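Local coordinates for mandelate racemase/muconate lactonizing enzyme-like protein (Roseovarius sp. TM1035, PDB 3RCY) that probably acts as a magnesium-dependent enzyme of the mandelate racemase/muconate lactonizing group in the enolase superfamily, at residues R125-T130 and N331-E336; R160-V165 and I351-G356; F192-R197 and E227-L232; E293-A298 and V323-S328; H311-P316 and E336-P341. One frame throughout, in Å; residues are numbered along the deposited sequence.

Contact 1 of 5, residues R125-T130 and N331-E336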
# COMPACT_ATOMS: atom_id res chain seq x y z
N ARG A 125 -35.68 -21.31 6.90
CA ARG A 125 -35.19 -21.75 8.21
C ARG A 125 -33.82 -21.12 8.50
O ARG A 125 -32.91 -21.14 7.65
CB ARG A 125 -35.13 -23.28 8.33
CG ARG A 125 -36.49 -24.01 8.27
CD ARG A 125 -36.63 -25.11 9.33
NE ARG A 125 -36.96 -24.57 10.65
CZ ARG A 125 -37.06 -25.29 11.77
NH1 ARG A 125 -37.35 -24.68 12.92
NH2 ARG A 125 -36.86 -26.61 11.76
N ILE A 126 -33.69 -20.54 9.69
CA ILE A 126 -32.48 -19.84 10.09
C ILE A 126 -31.67 -20.72 11.05
O ILE A 126 -32.19 -21.20 12.06
CB ILE A 126 -32.83 -18.49 10.76
CG1 ILE A 126 -33.61 -17.60 9.78
CG2 ILE A 126 -31.57 -17.79 11.28
CD1 ILE A 126 -34.50 -16.53 10.45
N ARG A 127 -30.41 -20.94 10.71
CA ARG A 127 -29.50 -21.71 11.56
C ARG A 127 -29.30 -21.00 12.89
O ARG A 127 -28.99 -19.80 12.92
CB ARG A 127 -28.17 -21.89 10.84
CG ARG A 127 -27.24 -22.87 11.48
CD ARG A 127 -26.00 -23.05 10.62
NE ARG A 127 -25.02 -23.89 11.30
CZ ARG A 127 -23.74 -24.01 10.94
NH1 ARG A 127 -23.26 -23.34 9.90
NH2 ARG A 127 -22.94 -24.81 11.65
N ALA A 128 -29.49 -21.73 13.99
CA ALA A 128 -29.32 -21.17 15.33
C ALA A 128 -28.09 -21.75 16.02
O ALA A 128 -27.63 -22.84 15.68
CB ALA A 128 -30.57 -21.42 16.19
N TYR A 129 -27.58 -21.03 17.01
CA TYR A 129 -26.57 -21.59 17.90
C TYR A 129 -26.78 -21.10 19.33
O TYR A 129 -27.53 -20.15 19.57
CB TYR A 129 -25.15 -21.26 17.43
CG TYR A 129 -24.62 -19.87 17.76
CD1 TYR A 129 -24.76 -18.82 16.86
CD2 TYR A 129 -23.95 -19.62 18.97
CE1 TYR A 129 -24.26 -17.56 17.13
CE2 TYR A 129 -23.44 -18.35 19.26
CZ TYR A 129 -23.60 -17.32 18.33
OH TYR A 129 -23.11 -16.07 18.58
N THR A 130 -26.08 -21.73 20.27
CA THR A 130 -26.14 -21.31 21.66
C THR A 130 -24.76 -21.40 22.31
O THR A 130 -23.90 -22.16 21.84
CB THR A 130 -27.19 -22.14 22.46
OG1 THR A 130 -27.23 -21.72 23.83
CG2 THR A 130 -26.89 -23.63 22.40
N ASN A 331 -27.00 -13.24 3.06
CA ASN A 331 -25.72 -13.55 3.71
C ASN A 331 -25.81 -13.78 5.23
O ASN A 331 -25.01 -13.26 6.00
CB ASN A 331 -24.65 -12.49 3.35
CG ASN A 331 -25.07 -11.06 3.74
OD1 ASN A 331 -26.24 -10.72 3.74
ND2 ASN A 331 -24.09 -10.23 4.03
N ILE A 332 -26.81 -14.56 5.64
CA ILE A 332 -26.94 -14.97 7.05
C ILE A 332 -26.06 -16.18 7.31
O ILE A 332 -26.06 -17.13 6.51
CB ILE A 332 -28.42 -15.31 7.44
CG1 ILE A 332 -28.55 -15.65 8.93
CG2 ILE A 332 -28.96 -16.49 6.62
CD1 ILE A 332 -28.15 -14.52 9.88
N LEU A 333 -25.31 -16.16 8.41
CA LEU A 333 -24.58 -17.35 8.86
C LEU A 333 -25.42 -18.11 9.88
O LEU A 333 -25.84 -19.24 9.63
CB LEU A 333 -23.21 -16.98 9.44
CG LEU A 333 -22.35 -18.08 10.09
CD1 LEU A 333 -22.14 -19.32 9.17
CD2 LEU A 333 -21.02 -17.49 10.49
N MET A 334 -25.67 -17.50 11.04
CA MET A 334 -26.48 -18.12 12.09
C MET A 334 -26.94 -17.07 13.11
O MET A 334 -26.39 -15.97 13.16
CB MET A 334 -25.70 -19.25 12.78
CG MET A 334 -24.35 -18.83 13.39
SD MET A 334 -23.43 -20.22 14.10
CE MET A 334 -22.76 -21.02 12.64
N CYS A 335 -27.95 -17.42 13.91
CA CYS A 335 -28.47 -16.53 14.96
C CYS A 335 -28.20 -17.07 16.34
O CYS A 335 -28.66 -18.16 16.69
CB CYS A 335 -29.98 -16.31 14.80
SG CYS A 335 -30.41 -15.06 13.58
N GLU A 336 -27.47 -16.30 17.14
CA GLU A 336 -27.27 -16.60 18.56
C GLU A 336 -28.64 -16.68 19.25
O GLU A 336 -29.50 -15.85 18.99
CB GLU A 336 -26.41 -15.50 19.20
CG GLU A 336 -25.85 -15.83 20.58
CD GLU A 336 -24.69 -14.91 20.98
OE1 GLU A 336 -24.52 -13.83 20.36
OE2 GLU A 336 -23.93 -15.27 21.91
O HOH W 1 -24.66 -21.42 7.83

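Contact 2 of 5, residues R160-V165 and I351-G356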
# COMPACT_ATOMS: atom_id res chain seq x y z
N ARG A 160 -29.94 -32.26 20.65
CA ARG A 160 -31.11 -31.42 20.55
C ARG A 160 -31.17 -30.73 19.19
O ARG A 160 -32.06 -29.98 18.98
CB ARG A 160 -31.09 -30.35 21.65
CG ARG A 160 -31.82 -30.55 22.97
CD ARG A 160 -31.20 -29.77 24.19
NE ARG A 160 -30.55 -28.44 23.95
CZ ARG A 160 -29.63 -27.89 24.76
NH1 ARG A 160 -29.28 -26.58 24.65
NH2 ARG A 160 -29.09 -28.62 25.71
N GLY A 161 -30.23 -30.98 18.30
CA GLY A 161 -30.23 -30.45 16.94
C GLY A 161 -29.36 -29.25 16.62
O GLY A 161 -29.28 -28.86 15.46
N TYR A 162 -28.73 -28.64 17.63
CA TYR A 162 -27.81 -27.52 17.36
C TYR A 162 -26.64 -27.96 16.48
O TYR A 162 -26.07 -29.05 16.68
CB TYR A 162 -27.30 -26.88 18.65
CG TYR A 162 -28.35 -26.02 19.31
CD1 TYR A 162 -28.56 -24.71 18.90
CD2 TYR A 162 -29.14 -26.54 20.34
CE1 TYR A 162 -29.54 -23.92 19.50
CE2 TYR A 162 -30.12 -25.76 20.94
CZ TYR A 162 -30.31 -24.45 20.52
OH TYR A 162 -31.29 -23.69 21.12
N THR A 163 -26.32 -27.12 15.50
CA THR A 163 -25.25 -27.40 14.54
C THR A 163 -24.00 -26.55 14.81
O THR A 163 -23.05 -26.54 14.02
CB THR A 163 -25.73 -27.16 13.09
OG1 THR A 163 -26.09 -25.79 12.92
CG2 THR A 163 -26.93 -28.06 12.76
N ALA A 164 -24.02 -25.82 15.93
CA ALA A 164 -22.88 -25.01 16.34
C ALA A 164 -23.04 -24.65 17.81
O ALA A 164 -24.16 -24.43 18.28
CB ALA A 164 -22.76 -23.74 15.47
N VAL A 165 -21.91 -24.62 18.52
CA VAL A 165 -21.90 -24.32 19.95
C VAL A 165 -20.77 -23.36 20.27
O VAL A 165 -19.70 -23.44 19.67
CB VAL A 165 -21.78 -25.60 20.83
CG1 VAL A 165 -23.00 -26.50 20.64
CG2 VAL A 165 -20.49 -26.38 20.55
N ILE A 351 -41.85 -17.30 19.15
CA ILE A 351 -40.77 -17.72 18.25
C ILE A 351 -39.86 -18.66 19.04
O ILE A 351 -39.49 -18.34 20.16
CB ILE A 351 -39.94 -16.52 17.73
CG1 ILE A 351 -40.85 -15.45 17.10
CG2 ILE A 351 -38.89 -16.97 16.72
CD1 ILE A 351 -40.14 -14.12 16.84
N ARG A 352 -39.50 -19.80 18.45
CA ARG A 352 -38.68 -20.80 19.15
C ARG A 352 -37.63 -21.44 18.25
O ARG A 352 -37.83 -21.54 17.03
CB ARG A 352 -39.57 -21.91 19.74
CG ARG A 352 -40.34 -21.49 20.98
CD ARG A 352 -41.41 -22.49 21.33
NE ARG A 352 -42.10 -22.11 22.55
CZ ARG A 352 -43.30 -22.55 22.92
NH1 ARG A 352 -43.98 -23.38 22.15
NH2 ARG A 352 -43.82 -22.12 24.06
N VAL A 353 -36.53 -21.87 18.86
CA VAL A 353 -35.57 -22.74 18.18
C VAL A 353 -36.14 -24.15 18.19
O VAL A 353 -36.47 -24.68 19.25
CB VAL A 353 -34.17 -22.72 18.86
CG1 VAL A 353 -33.21 -23.70 18.16
CG2 VAL A 353 -33.58 -21.32 18.86
N GLU A 354 -36.28 -24.75 17.02
CA GLU A 354 -36.76 -26.13 16.92
C GLU A 354 -35.79 -26.97 16.09
O GLU A 354 -35.53 -26.66 14.93
CB GLU A 354 -38.20 -26.15 16.36
CG GLU A 354 -39.19 -25.45 17.29
CD GLU A 354 -40.61 -25.38 16.76
OE1 GLU A 354 -40.82 -25.45 15.52
OE2 GLU A 354 -41.53 -25.24 17.60
N GLY A 355 -35.22 -27.99 16.72
CA GLY A 355 -34.21 -28.84 16.07
C GLY A 355 -33.03 -28.06 15.50
O GLY A 355 -32.56 -28.35 14.39
N GLY A 356 -32.57 -27.06 16.24
CA GLY A 356 -31.42 -26.24 15.86
C GLY A 356 -31.70 -25.12 14.87
O GLY A 356 -30.77 -24.45 14.41
O HOH W 2 -33.03 -27.32 18.94
O HOH W 3 -28.18 -25.13 14.51

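Contact 3 of 5, residues F192-R197 and E227-L232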
# COMPACT_ATOMS: atom_id res chain seq x y z
N PHE A 192 -10.52 -27.58 25.92
CA PHE A 192 -11.92 -27.36 25.55
C PHE A 192 -12.20 -27.75 24.09
O PHE A 192 -13.11 -28.52 23.81
CB PHE A 192 -12.32 -25.89 25.76
CG PHE A 192 -12.99 -25.60 27.09
CD1 PHE A 192 -12.29 -25.73 28.29
CD2 PHE A 192 -14.31 -25.14 27.12
CE1 PHE A 192 -12.91 -25.44 29.51
CE2 PHE A 192 -14.94 -24.85 28.35
CZ PHE A 192 -14.23 -25.00 29.55
N CYS A 193 -11.40 -27.21 23.16
CA CYS A 193 -11.59 -27.50 21.74
C CYS A 193 -11.46 -29.00 21.46
O CYS A 193 -12.28 -29.56 20.75
CB CYS A 193 -10.61 -26.71 20.87
SG CYS A 193 -10.97 -24.95 20.77
N ARG A 194 -10.43 -29.62 22.03
CA ARG A 194 -10.19 -31.06 21.82
C ARG A 194 -11.37 -31.90 22.31
O ARG A 194 -11.87 -32.77 21.58
CB ARG A 194 -8.87 -31.49 22.50
CG ARG A 194 -8.57 -33.00 22.40
CD ARG A 194 -7.21 -33.39 22.99
NE ARG A 194 -7.00 -32.95 24.38
CZ ARG A 194 -7.31 -33.66 25.47
NH1 ARG A 194 -7.86 -34.87 25.35
NH2 ARG A 194 -7.07 -33.17 26.68
N LYS A 195 -11.81 -31.65 23.54
CA LYS A 195 -12.89 -32.43 24.16
C LYS A 195 -14.26 -32.15 23.54
O LYS A 195 -15.07 -33.07 23.38
CB LYS A 195 -12.90 -32.27 25.68
CG LYS A 195 -11.67 -32.90 26.34
CD LYS A 195 -11.71 -32.88 27.85
CE LYS A 195 -10.48 -33.59 28.40
NZ LYS A 195 -10.44 -33.54 29.88
N ILE A 196 -14.51 -30.89 23.19
CA ILE A 196 -15.78 -30.54 22.54
C ILE A 196 -15.83 -31.11 21.12
O ILE A 196 -16.86 -31.66 20.72
CB ILE A 196 -16.07 -29.01 22.60
CG1 ILE A 196 -16.29 -28.57 24.06
CG2 ILE A 196 -17.30 -28.64 21.76
CD1 ILE A 196 -16.14 -27.06 24.31
N ARG A 197 -14.73 -31.01 20.37
CA ARG A 197 -14.65 -31.63 19.04
C ARG A 197 -14.85 -33.14 19.13
O ARG A 197 -15.58 -33.73 18.33
CB ARG A 197 -13.33 -31.28 18.32
CG ARG A 197 -13.09 -32.03 16.99
CD ARG A 197 -14.15 -31.68 15.95
NE ARG A 197 -13.98 -30.31 15.48
CZ ARG A 197 -14.94 -29.54 14.99
NH1 ARG A 197 -14.65 -28.30 14.60
NH2 ARG A 197 -16.20 -29.98 14.91
N GLU A 227 -6.15 -23.61 16.29
CA GLU A 227 -6.28 -23.92 14.85
C GLU A 227 -6.55 -25.40 14.49
O GLU A 227 -7.39 -25.66 13.64
CB GLU A 227 -5.07 -23.41 14.05
CG GLU A 227 -5.17 -21.92 13.73
CD GLU A 227 -3.88 -21.34 13.19
OE1 GLU A 227 -2.96 -22.09 12.78
OE2 GLU A 227 -3.80 -20.10 13.14
N PRO A 228 -5.85 -26.36 15.14
CA PRO A 228 -6.04 -27.77 14.75
C PRO A 228 -7.46 -28.32 14.93
O PRO A 228 -7.77 -29.38 14.39
CB PRO A 228 -5.06 -28.53 15.66
CG PRO A 228 -4.03 -27.51 16.02
CD PRO A 228 -4.80 -26.23 16.17
N TYR A 229 -8.32 -27.61 15.67
CA TYR A 229 -9.66 -28.12 15.97
C TYR A 229 -10.70 -27.55 15.02
O TYR A 229 -11.91 -27.80 15.17
CB TYR A 229 -10.00 -27.92 17.45
CG TYR A 229 -8.91 -28.57 18.26
CD1 TYR A 229 -8.91 -29.95 18.46
CD2 TYR A 229 -7.83 -27.82 18.73
CE1 TYR A 229 -7.86 -30.57 19.16
CE2 TYR A 229 -6.80 -28.42 19.42
CZ TYR A 229 -6.82 -29.79 19.63
OH TYR A 229 -5.79 -30.38 20.31
N SER A 230 -10.21 -26.80 14.03
CA SER A 230 -11.03 -26.19 12.99
C SER A 230 -12.24 -25.40 13.55
O SER A 230 -13.38 -25.61 13.11
CB SER A 230 -11.47 -27.25 11.96
OG SER A 230 -12.14 -26.62 10.87
N PRO A 231 -12.00 -24.49 14.51
CA PRO A 231 -13.14 -23.67 14.96
C PRO A 231 -13.70 -22.82 13.81
O PRO A 231 -12.94 -22.33 12.97
CB PRO A 231 -12.52 -22.77 16.03
CG PRO A 231 -11.05 -22.76 15.74
CD PRO A 231 -10.73 -24.09 15.15
N LEU A 232 -15.01 -22.67 13.77
CA LEU A 232 -15.67 -21.92 12.70
C LEU A 232 -15.35 -20.42 12.77
O LEU A 232 -15.19 -19.77 11.75
CB LEU A 232 -17.18 -22.18 12.69
CG LEU A 232 -18.02 -21.55 11.56
CD1 LEU A 232 -19.25 -22.37 11.29
CD2 LEU A 232 -18.42 -20.10 11.88
O HOH W 4 -16.02 -25.87 13.62

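Contact 4 of 5, residues E293-A298 and V323-S328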
# COMPACT_ATOMS: atom_id res chain seq x y z
N GLU A 293 -30.65 0.06 9.82
CA GLU A 293 -29.21 0.35 9.82
C GLU A 293 -28.41 -0.94 9.62
O GLU A 293 -27.44 -0.97 8.85
CB GLU A 293 -28.82 1.09 11.11
CG GLU A 293 -27.33 1.40 11.27
CD GLU A 293 -26.84 2.55 10.40
OE1 GLU A 293 -27.60 3.09 9.57
OE2 GLU A 293 -25.66 2.92 10.57
N MET A 294 -28.84 -2.02 10.27
CA MET A 294 -28.16 -3.30 10.10
C MET A 294 -28.40 -3.96 8.74
O MET A 294 -27.56 -4.75 8.29
CB MET A 294 -28.47 -4.26 11.27
CG MET A 294 -27.76 -3.85 12.57
SD MET A 294 -25.99 -3.55 12.35
CE MET A 294 -25.91 -1.78 12.12
N LYS A 295 -29.52 -3.64 8.08
CA LYS A 295 -29.72 -4.02 6.67
C LYS A 295 -28.67 -3.37 5.77
O LYS A 295 -28.15 -3.98 4.83
CB LYS A 295 -31.14 -3.69 6.18
CG LYS A 295 -32.24 -4.66 6.66
CD LYS A 295 -32.20 -6.03 5.93
CE LYS A 295 -32.67 -5.95 4.48
NZ LYS A 295 -32.84 -7.33 3.89
N LYS A 296 -28.36 -2.11 6.06
CA LYS A 296 -27.29 -1.41 5.35
C LYS A 296 -25.96 -2.13 5.54
O LYS A 296 -25.22 -2.35 4.57
CB LYS A 296 -27.21 0.06 5.82
CG LYS A 296 -28.46 0.89 5.48
CD LYS A 296 -28.24 2.38 5.76
CE LYS A 296 -29.41 3.24 5.26
NZ LYS A 296 -29.30 4.67 5.74
N VAL A 297 -25.67 -2.53 6.78
CA VAL A 297 -24.44 -3.26 7.08
C VAL A 297 -24.40 -4.63 6.41
O VAL A 297 -23.36 -5.03 5.88
CB VAL A 297 -24.18 -3.36 8.62
CG1 VAL A 297 -23.01 -4.28 8.93
CG2 VAL A 297 -23.93 -1.99 9.18
N ALA A 298 -25.53 -5.34 6.41
CA ALA A 298 -25.63 -6.63 5.73
C ALA A 298 -25.27 -6.53 4.25
O ALA A 298 -24.57 -7.41 3.72
CB ALA A 298 -27.04 -7.24 5.90
N VAL A 323 -34.30 -12.27 14.23
CA VAL A 323 -34.90 -13.30 13.40
C VAL A 323 -35.48 -12.72 12.11
O VAL A 323 -35.24 -13.25 11.02
CB VAL A 323 -35.93 -14.15 14.19
CG1 VAL A 323 -36.74 -15.05 13.26
CG2 VAL A 323 -35.20 -14.99 15.25
N HIS A 324 -36.25 -11.63 12.23
CA HIS A 324 -36.77 -10.95 11.04
C HIS A 324 -35.68 -10.41 10.12
O HIS A 324 -35.76 -10.51 8.88
CB HIS A 324 -37.74 -9.84 11.46
CG HIS A 324 -39.04 -10.37 11.96
ND1 HIS A 324 -40.08 -10.70 11.12
CD2 HIS A 324 -39.43 -10.74 13.21
CE1 HIS A 324 -41.08 -11.19 11.83
NE2 HIS A 324 -40.70 -11.24 13.10
N PHE A 325 -34.65 -9.81 10.73
CA PHE A 325 -33.47 -9.34 10.02
C PHE A 325 -32.83 -10.51 9.26
O PHE A 325 -32.65 -10.43 8.04
CB PHE A 325 -32.48 -8.72 11.02
CG PHE A 325 -31.12 -8.42 10.44
CD1 PHE A 325 -30.95 -7.44 9.47
CD2 PHE A 325 -30.00 -9.10 10.91
CE1 PHE A 325 -29.69 -7.16 8.94
CE2 PHE A 325 -28.72 -8.82 10.39
CZ PHE A 325 -28.58 -7.85 9.40
N ALA A 326 -32.53 -11.58 9.98
CA ALA A 326 -31.91 -12.79 9.41
C ALA A 326 -32.74 -13.43 8.30
O ALA A 326 -32.18 -13.92 7.32
CB ALA A 326 -31.64 -13.80 10.51
N ALA A 327 -34.06 -13.44 8.47
CA ALA A 327 -34.96 -14.04 7.47
C ALA A 327 -34.86 -13.36 6.10
O ALA A 327 -35.12 -13.99 5.06
CB ALA A 327 -36.40 -13.99 7.95
N SER A 328 -34.43 -12.09 6.11
CA SER A 328 -34.49 -11.23 4.92
C SER A 328 -33.16 -11.04 4.19
O SER A 328 -33.12 -10.38 3.14
CB SER A 328 -35.03 -9.85 5.32
OG SER A 328 -34.03 -9.10 6.01

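Contact 5 of 5, residues H311-P316 and E336-P341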
# COMPACT_ATOMS: atom_id res chain seq x y z
N HIS A 311 -25.94 -10.82 17.17
CA HIS A 311 -25.61 -11.07 18.57
C HIS A 311 -26.86 -11.19 19.42
O HIS A 311 -27.83 -10.46 19.21
CB HIS A 311 -24.76 -9.90 19.10
CG HIS A 311 -24.38 -10.04 20.54
ND1 HIS A 311 -25.06 -9.42 21.57
CD2 HIS A 311 -23.38 -10.75 21.13
CE1 HIS A 311 -24.49 -9.72 22.72
NE2 HIS A 311 -23.47 -10.52 22.49
N LEU A 312 -26.82 -12.09 20.40
CA LEU A 312 -27.83 -12.10 21.46
C LEU A 312 -27.23 -12.44 22.81
O LEU A 312 -26.86 -13.59 23.07
CB LEU A 312 -29.00 -13.06 21.15
CG LEU A 312 -30.12 -12.95 22.21
CD1 LEU A 312 -30.99 -11.70 22.00
CD2 LEU A 312 -30.99 -14.19 22.27
N TYR A 313 -27.11 -11.43 23.67
CA TYR A 313 -27.00 -11.70 25.09
C TYR A 313 -27.94 -10.75 25.80
O TYR A 313 -27.51 -9.83 26.50
CB TYR A 313 -25.56 -11.62 25.64
CG TYR A 313 -25.43 -12.42 26.91
CD1 TYR A 313 -25.51 -13.82 26.87
CD2 TYR A 313 -25.31 -11.80 28.15
CE1 TYR A 313 -25.43 -14.58 28.03
CE2 TYR A 313 -25.23 -12.55 29.33
CZ TYR A 313 -25.29 -13.94 29.26
OH TYR A 313 -25.23 -14.71 30.40
N ALA A 314 -29.22 -10.98 25.58
CA ALA A 314 -30.28 -10.08 25.99
C ALA A 314 -31.61 -10.82 25.88
O ALA A 314 -31.62 -12.05 25.79
CB ALA A 314 -30.27 -8.83 25.12
N GLY A 315 -32.71 -10.08 25.86
CA GLY A 315 -34.04 -10.70 25.90
C GLY A 315 -34.58 -11.14 24.55
O GLY A 315 -33.92 -10.95 23.51
N PRO A 316 -35.78 -11.74 24.56
CA PRO A 316 -36.40 -12.33 23.37
C PRO A 316 -36.96 -11.30 22.39
O PRO A 316 -37.30 -11.66 21.26
CB PRO A 316 -37.54 -13.16 23.97
CG PRO A 316 -37.89 -12.43 25.24
CD PRO A 316 -36.58 -11.96 25.77
N GLU A 336 -27.47 -16.30 17.14
CA GLU A 336 -27.27 -16.60 18.56
C GLU A 336 -28.64 -16.68 19.25
O GLU A 336 -29.50 -15.85 18.99
CB GLU A 336 -26.41 -15.50 19.20
CG GLU A 336 -25.85 -15.83 20.58
CD GLU A 336 -24.69 -14.91 20.98
OE1 GLU A 336 -24.52 -13.83 20.36
OE2 GLU A 336 -23.93 -15.27 21.91
N SER A 337 -28.81 -17.66 20.13
CA SER A 337 -30.07 -17.89 20.82
C SER A 337 -29.85 -18.31 22.27
O SER A 337 -28.81 -18.90 22.61
CB SER A 337 -30.91 -18.94 20.08
OG SER A 337 -31.04 -18.62 18.69
N ILE A 338 -30.81 -17.99 23.12
CA ILE A 338 -30.76 -18.34 24.54
C ILE A 338 -32.08 -18.99 24.92
O ILE A 338 -33.15 -18.37 24.82
CB ILE A 338 -30.48 -17.11 25.45
CG1 ILE A 338 -29.25 -16.33 24.97
CG2 ILE A 338 -30.33 -17.55 26.92
CD1 ILE A 338 -28.99 -15.01 25.73
N GLU A 339 -32.01 -20.25 25.34
CA GLU A 339 -33.20 -20.99 25.71
C GLU A 339 -33.37 -21.03 27.22
O GLU A 339 -32.67 -21.76 27.91
CB GLU A 339 -33.12 -22.42 25.15
CG GLU A 339 -34.45 -23.13 25.02
CD GLU A 339 -34.30 -24.64 24.83
OE1 GLU A 339 -33.17 -25.10 24.54
OE2 GLU A 339 -35.32 -25.36 24.97
N THR A 340 -34.30 -20.22 27.74
CA THR A 340 -34.65 -20.25 29.16
C THR A 340 -36.16 -20.14 29.30
O THR A 340 -36.82 -19.61 28.40
CB THR A 340 -33.98 -19.11 30.01
OG1 THR A 340 -34.60 -17.86 29.72
CG2 THR A 340 -32.47 -19.03 29.75
N PRO A 341 -36.73 -20.63 30.42
CA PRO A 341 -38.16 -20.46 30.63
C PRO A 341 -38.60 -19.00 30.56
O PRO A 341 -39.65 -18.70 29.99
CB PRO A 341 -38.38 -21.04 32.05
CG PRO A 341 -37.27 -22.02 32.22
CD PRO A 341 -36.10 -21.39 31.52
O HOH W 5 -25.61 -15.89 23.88

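Contact 1 of 5, residues R125-T130 and N331-E336
Ala-128 pairs with Cys-335 and Tyr-129 with Glu-336 as parallel bridges, held by Cys-335 N to Arg-127 O (2.8 Å) and Tyr-129 N to Cys-335 O (3.1 Å). This joins strand 126-131 to strand 335-336, the first and last parallel strands of the enolase-type barrel. The Met-334 chain bends at chi3 (77°), which brings CE over one face of the Arg-127 guanidinium, 3.6 Å from CZ. Its SD meets the Tyr-129 ring obliquely, a Met-aromatic contact with 3.4 Å to CD1. Glu-336 CA makes a CH-pi contact over one face of the same ring, 3.8 Å from the centroid. Ile-126 CG2 packs on Cys-335 SG at 3.8 Å. Arg-127 also bonds Thr-163 and forms a salt bridge with Asp-205. Lys-166 NZ hydrogen-bonds the Tyr-129 hydroxyl and forms a salt bridge with Glu-336 OE2, while OE1 accepts from Leu-312 N. One lysine thus serves both buried groups and probably helps hold the carboxylate where the barrel closes.

Contact 2 of 5, residues R160-V165 and I351-G356
Gly-161 ends helix 147-159 in a Schellman motif and meets the turn at Gly-355 and Gly-356, which leads into strand 357-358. The contact thus sets the end of an outer barrel helix against a short hairpin of the same domain. Along 351-356, the first residue to touch is Val-353. Its CG1 is anti to the backbone N (chi1 177°) and reaches the phenol end of Tyr-162, 3.5 Å from OH and 3.8 Å from CZ. The two side chains cross at about a right angle, and the methyl comes to the ring obliquely. At Gly-355 the backbone takes positive phi, and its CA lies 4.4 Å from the CA of Gly-161. Gly-356 follows, also with positive phi. Its CA sits over one face of the Tyr-162 ring and makes a CA-H...O contact of 3.4 Å with Gly-161 O. With glycine on both sides, the two backbones can press together here with no side chain between them. Two waters bridge the backbones. One molecule takes the Gly-356 N-H at 2.8 Å and donates to Arg-160 O. The carbonyl of Gly-356 also accepts from Ala-128 N in the neighbouring strand. A second water accepts from Thr-163 N at 2.9 Å and donates to Gly-356 O at 2.7 Å.

Contact 3 of 5, residues F192-R197 and E227-L232
Helix 183-200, on the outside of the barrel, receives the loop that leads from helix 216-226 into strand 233-235, with Arg-197 and Tyr-229 as the main pair. The Arg-197 chain bends at chi2 and chi3 and turns its guanidinium side-on to the loop. NH1 donates to Tyr-229 O at 2.8 Å and 161°, and NE donates to the same oxygen over a longer 3.3 Å. That oxygen lies in the guanidinium plane. A water accepts from Arg-197 NH1 at 3.0 Å and donates to Ser-230 O at 2.7 Å. The Tyr-229 ring leans on the helix backbone. Cys-193 CB is 3.6 Å from Tyr-229 CG, and Arg-194 CB is 3.6 Å from Tyr-229 CE1. Pro-228 CB lies over the rim of the opposite face. Ser-230 OG bonds Arg-221 of the second subunit. Arg-197 NH2 goes to the carbonyls of Gly-201 and Ala-204. The guanidinium thus binds several backbone carbonyls at once, which probably fixes its rotation and ties the loop to the helix.

Contact 4 of 5, residues E293-A298 and V323-S328
Phe-325 points its ring at helix 290-302 and meets it beside Met-294, Lys-295 and Ala-298. CG is anti to the backbone N (chi1 170°), which extends the ring toward that helix. The ring turns so that Lys-295 CA lies at its edge, near its plane. Phe-325 CE1 is 3.3 Å from Met-294 O and 3.9 Å from Met-294 CB. Phe-325 CZ is 3.9 Å from Ala-298 CB. Met-294 O and Ala-298 CB both approach the ring obliquely. Lys-295 runs past Phe-325 in the opposite direction, with CD 4.0 Å from the ring atom CD1. The two helices belong to the outer layer of the barrel and stand on either side of strand 307-308 in the chain. Their axes come to 10.9 Å and run roughly the same way, 34° apart. Met-308 of that strand touches both Ala-298 and Phe-325. Beyond the ring, the bent chain of Lys-295 lets NZ donate a hydrogen bond to Ser-328 OG (3.0 Å). Ser-328 OG in turn donates to Phe-325 O at 2.8 Å, and Ser-328 N reaches the same carbonyl from the same face. Lys-295 NZ also bonds Leu-118 O and forms a salt bridge with Glu-72 of the fourth subunit.

Contact 5 of 5, residues H311-P316 and E336-P341
Leu-312, in the loop after strand 307-308, meets Glu-336, the last residue of strand 335-336, at the C-terminal end of the barrel strands, where enolase-superfamily enzymes keep their active site. The Glu-336 chain is extended beyond CG and runs alongside the backbone at 311-312. Leu-312 N donates to Glu-336 OE1 at 2.9 Å and 171°, reaching it from above the carboxylate plane. His-311 lies next to this carboxylate and points the same way. Its ring stands nearly perpendicular to the carboxylate, with His-311 CD2 3.4 Å from Glu-336 OE1. The apolar half of the contact is formed by Ile-338. Ile-338 CG1 is anti to the carbonyl carbon (chi1 -52°), turned toward Leu-312, with Leu-312 CD2 at 3.9 Å. The branch then runs on extended (chi2 174°), which carries Ile-338 CD1 to Leu-312 O at 3.7 Å and to Tyr-313 CD1 at 3.9 Å. Ile-338 comes across Tyr-313, its methyl oblique to the ring. Leu-312 also packs on helix 316-327, on Trp-319 and Asn-322. A water donates to Leu-312 O at 2.7 Å and to Glu-336 OE2 at 2.7 Å, and it lies at the edge of the Tyr-313 ring. Lys-166 forms a salt bridge with OE2. Each carboxylate oxygen thus has its own partners, which probably holds the group in one rotation close to the magnesium ion.

How the contacts relate
Contacts 1 and 5 share Glu-336 and form the part nearest the metal. The side chains of Glu-336 and His-311 lie about 5 Å and 4 Å from the magnesium ion, which is bound by Glu-235 and Glu-261. Contact 2 joins contact 1 through Arg-127 NE to Thr-163 OG1 (2.7 Å) and Ala-128 N to Gly-356 O (3.0 Å); their centres are about 9 Å apart. Contact 4 is tied to contact 1 by Asn-331 ND2 to Ala-298 O (2.9 Å). Its Met-294 side chain is about 12 Å from a bound ribose. Contact 3 is peripheral, its centre about 30 Å from that of contact 4, but Leu-232 packs on Leu-333 and Met-334 of contact 1.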